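Local coordinates for nudix Hydrolase, RenU (Mycolicibacterium smegmatis, PDB 6UUF), which probably hydrolyses nucleoside-diphosphate-linked substrates, NADH perhaps among them, as a magnesium-dependent member of the Nudix hydrolase family, at residues 39-44 against 54-59. The protein carries 3 engineered substitutions. Numbering follows the deposited sequence.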
loop_
_atom_site.group_PDB
_atom_site.type_symbol
_atom_site.label_atom_id
_atom_site.label_comp_id
_atom_site.label_asym_id
_atom_site.label_seq_id
_atom_site.Cartn_x
_atom_site.Cartn_y
_atom_site.Cartn_z
ATOM N N VAL A 39 -9.947 1.161 -5.963
ATOM C CA VAL A 39 -8.918 0.928 -4.962
ATOM C C VAL A 39 -8.908 2.034 -3.905
ATOM O O VAL A 39 -9.270 3.188 -4.156
ATOM C CB VAL A 39 -7.510 0.697 -5.596
ATOM C CG1 VAL A 39 -7.578 -0.442 -6.615
ATOM C CG2 VAL A 39 -6.990 1.925 -6.273
ATOM N N LEU A 40 -8.491 1.677 -2.700
ATOM C CA LEU A 40 -8.565 2.602 -1.588
ATOM C C LEU A 40 -7.262 3.317 -1.498
ATOM O O LEU A 40 -6.260 2.686 -1.267
ATOM C CB LEU A 40 -8.870 1.867 -0.288
ATOM C CG LEU A 40 -8.821 2.779 0.934
ATOM C CD1 LEU A 40 -9.958 3.776 0.845
ATOM C CD2 LEU A 40 -8.900 1.984 2.213
ATOM N N LEU A 41 -7.242 4.634 -1.659
ATOM C CA LEU A 41 -5.981 5.339 -1.537
ATOM C C LEU A 41 -6.019 6.318 -0.388
ATOM O O LEU A 41 -7.077 6.816 0.004
ATOM C CB LEU A 41 -5.589 6.081 -2.816
ATOM C CG LEU A 41 -5.536 5.254 -4.086
ATOM C CD1 LEU A 41 -5.259 6.110 -5.325
ATOM C CD2 LEU A 41 -4.488 4.203 -3.917
ATOM N N GLN A 42 -4.818 6.604 0.075
ATOM C CA GLN A 42 -4.564 7.498 1.162
ATOM C C GLN A 42 -3.869 8.762 0.645
ATOM O O GLN A 42 -2.856 8.677 -0.057
ATOM C CB GLN A 42 -3.674 6.807 2.179
ATOM C CG GLN A 42 -3.532 7.572 3.477
ATOM C CD GLN A 42 -2.448 6.983 4.333
ATOM O OE1 GLN A 42 -1.334 6.758 3.860
ATOM N NE2 GLN A 42 -2.754 6.752 5.600
ATOM N N HIS A 43 -4.460 9.911 0.989
ATOM C CA HIS A 43 -3.878 11.222 0.717
ATOM C C HIS A 43 -2.972 11.579 1.885
ATOM O O HIS A 43 -3.423 11.637 3.038
ATOM C CB HIS A 43 -4.967 12.254 0.603
ATOM C CG HIS A 43 -4.478 13.591 0.139
ATOM N ND1 HIS A 43 -3.700 13.754 -0.987
ATOM C CD2 HIS A 43 -4.672 14.836 0.642
ATOM C CE1 HIS A 43 -3.433 15.038 -1.158
ATOM N NE2 HIS A 43 -4.011 15.715 -0.183
ATOM N N ARG A 44 -1.710 11.842 1.601
ATOM C CA ARG A 44 -0.735 11.917 2.669
ATOM C C ARG A 44 -0.800 13.347 3.240
ATOM O O ARG A 44 -0.764 14.331 2.480
ATOM C CB ARG A 44 0.658 11.539 2.150
ATOM C CG ARG A 44 0.699 10.267 1.269
ATOM C CD ARG A 44 0.803 8.957 2.007
ATOM N NE ARG A 44 2.143 8.398 1.818
ATOM C CZ ARG A 44 3.169 8.510 2.662
ATOM N NH1 ARG A 44 3.059 9.165 3.831
ATOM N NH2 ARG A 44 4.336 7.954 2.328
ATOM N N TRP A 54 -0.801 10.905 -3.126
ATOM C CA TRP A 54 -1.635 9.725 -2.866
ATOM C C TRP A 54 -0.798 8.466 -2.939
ATOM O O TRP A 54 0.056 8.330 -3.817
ATOM C CB TRP A 54 -2.763 9.635 -3.904
ATOM C CG TRP A 54 -3.747 10.738 -3.820
ATOM C CD1 TRP A 54 -3.651 11.985 -4.395
ATOM C CD2 TRP A 54 -4.955 10.730 -3.075
ATOM N NE1 TRP A 54 -4.757 12.727 -4.072
ATOM C CE2 TRP A 54 -5.573 11.982 -3.266
ATOM C CE3 TRP A 54 -5.583 9.780 -2.262
ATOM C CZ2 TRP A 54 -6.795 12.312 -2.683
ATOM C CZ3 TRP A 54 -6.814 10.091 -1.693
ATOM C CH2 TRP A 54 -7.411 11.352 -1.903
ATOM N N ALA A 55 -1.043 7.540 -2.031
ATOM C CA ALA A 55 -0.305 6.242 -2.047
ATOM C C ALA A 55 -1.140 5.235 -1.303
ATOM O O ALA A 55 -2.322 5.515 -1.036
ATOM C CB ALA A 55 1.081 6.391 -1.438
ATOM N N LEU A 56 -0.568 4.064 -1.011
ATOM C CA LEU A 56 -1.310 3.018 -0.307
ATOM C C LEU A 56 -1.095 3.234 1.169
ATOM O O LEU A 56 -0.026 3.689 1.546
ATOM C CB LEU A 56 -0.825 1.669 -0.705
ATOM C CG LEU A 56 -0.757 1.421 -2.224
ATOM C CD1 LEU A 56 -0.083 0.091 -2.490
ATOM C CD2 LEU A 56 -2.140 1.454 -2.848
ATOM N N PRO A 57 -2.102 2.910 2.005
ATOM C CA PRO A 57 -1.831 2.847 3.437
ATOM C C PRO A 57 -0.841 1.727 3.686
ATOM O O PRO A 57 -0.978 0.637 3.096
ATOM C CB PRO A 57 -3.169 2.484 4.071
ATOM C CG PRO A 57 -4.112 2.209 2.962
ATOM C CD PRO A 57 -3.378 2.282 1.660
ATOM N N GLY A 58 0.203 2.035 4.438
ATOM C CA GLY A 58 1.269 1.069 4.643
ATOM C C GLY A 58 2.116 1.461 5.833
ATOM O O GLY A 58 1.920 2.497 6.421
ATOM N N GLY A 59 3.081 0.636 6.174
ATOM C CA GLY A 59 4.069 1.098 7.116
ATOM C C GLY A 59 5.183 0.104 7.151
ATOM O O GLY A 59 5.271 -0.777 6.287
#
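His-43 lies across one face of the Trp-54 indole, and this is where the contact packs most tightly. His-43 CB sits almost squarely above the six-membered ring, 3.5 Å from the Trp-54 ring centroid and 8° off the normal, a CH-pi contact. The imidazole runs on obliquely toward the five-membered ring, the two planes tilted 36° apart, with ND1 over the same indole face near its rim; His-43 ND1 comes within 3.4 Å of Trp-54 NE1, but the angle is too poor for a hydrogen bond. With CG anti to the carbonyl carbon (chi1 -66°), the indole turns alongside strand 37-44, where Trp-54 CE3 meets Leu-41 CB at 3.7 Å. Replacing Trp-54 by an alanine would probably open a gap beside His-43 and Leu-41 and let the imidazole turn more freely. Beside the rings, Gln-42 and Ala-55 form a hydrogen-bonded antiparallel pair: Gln-42 N gives to Ala-55 O at 2.9 Å, and Ala-55 N returns a bond to Gln-42 O. This is a beta hairpin within the Nudix domain's mixed sheet, its strands 37-44 and 54-60 joined by a long loop. Past the bridge the strands part, and Leu-56 CD2 meets Leu-41 CD2 at 3.8 Å, while Leu-56 also packs on Leu-27 and Tyr-107. The partly exposed Arg-44 makes the looser side: its poorly ordered chain brings Arg-44 NE to 4.0 Å from Ala-55 CB, which lies at the guanidinium edge. Nearby, Gln-42 OE1 comes to 4.0 Å from Pro-57 CA, and Gln-42 NE2 is hydrogen-bonded to Ser-126 OG.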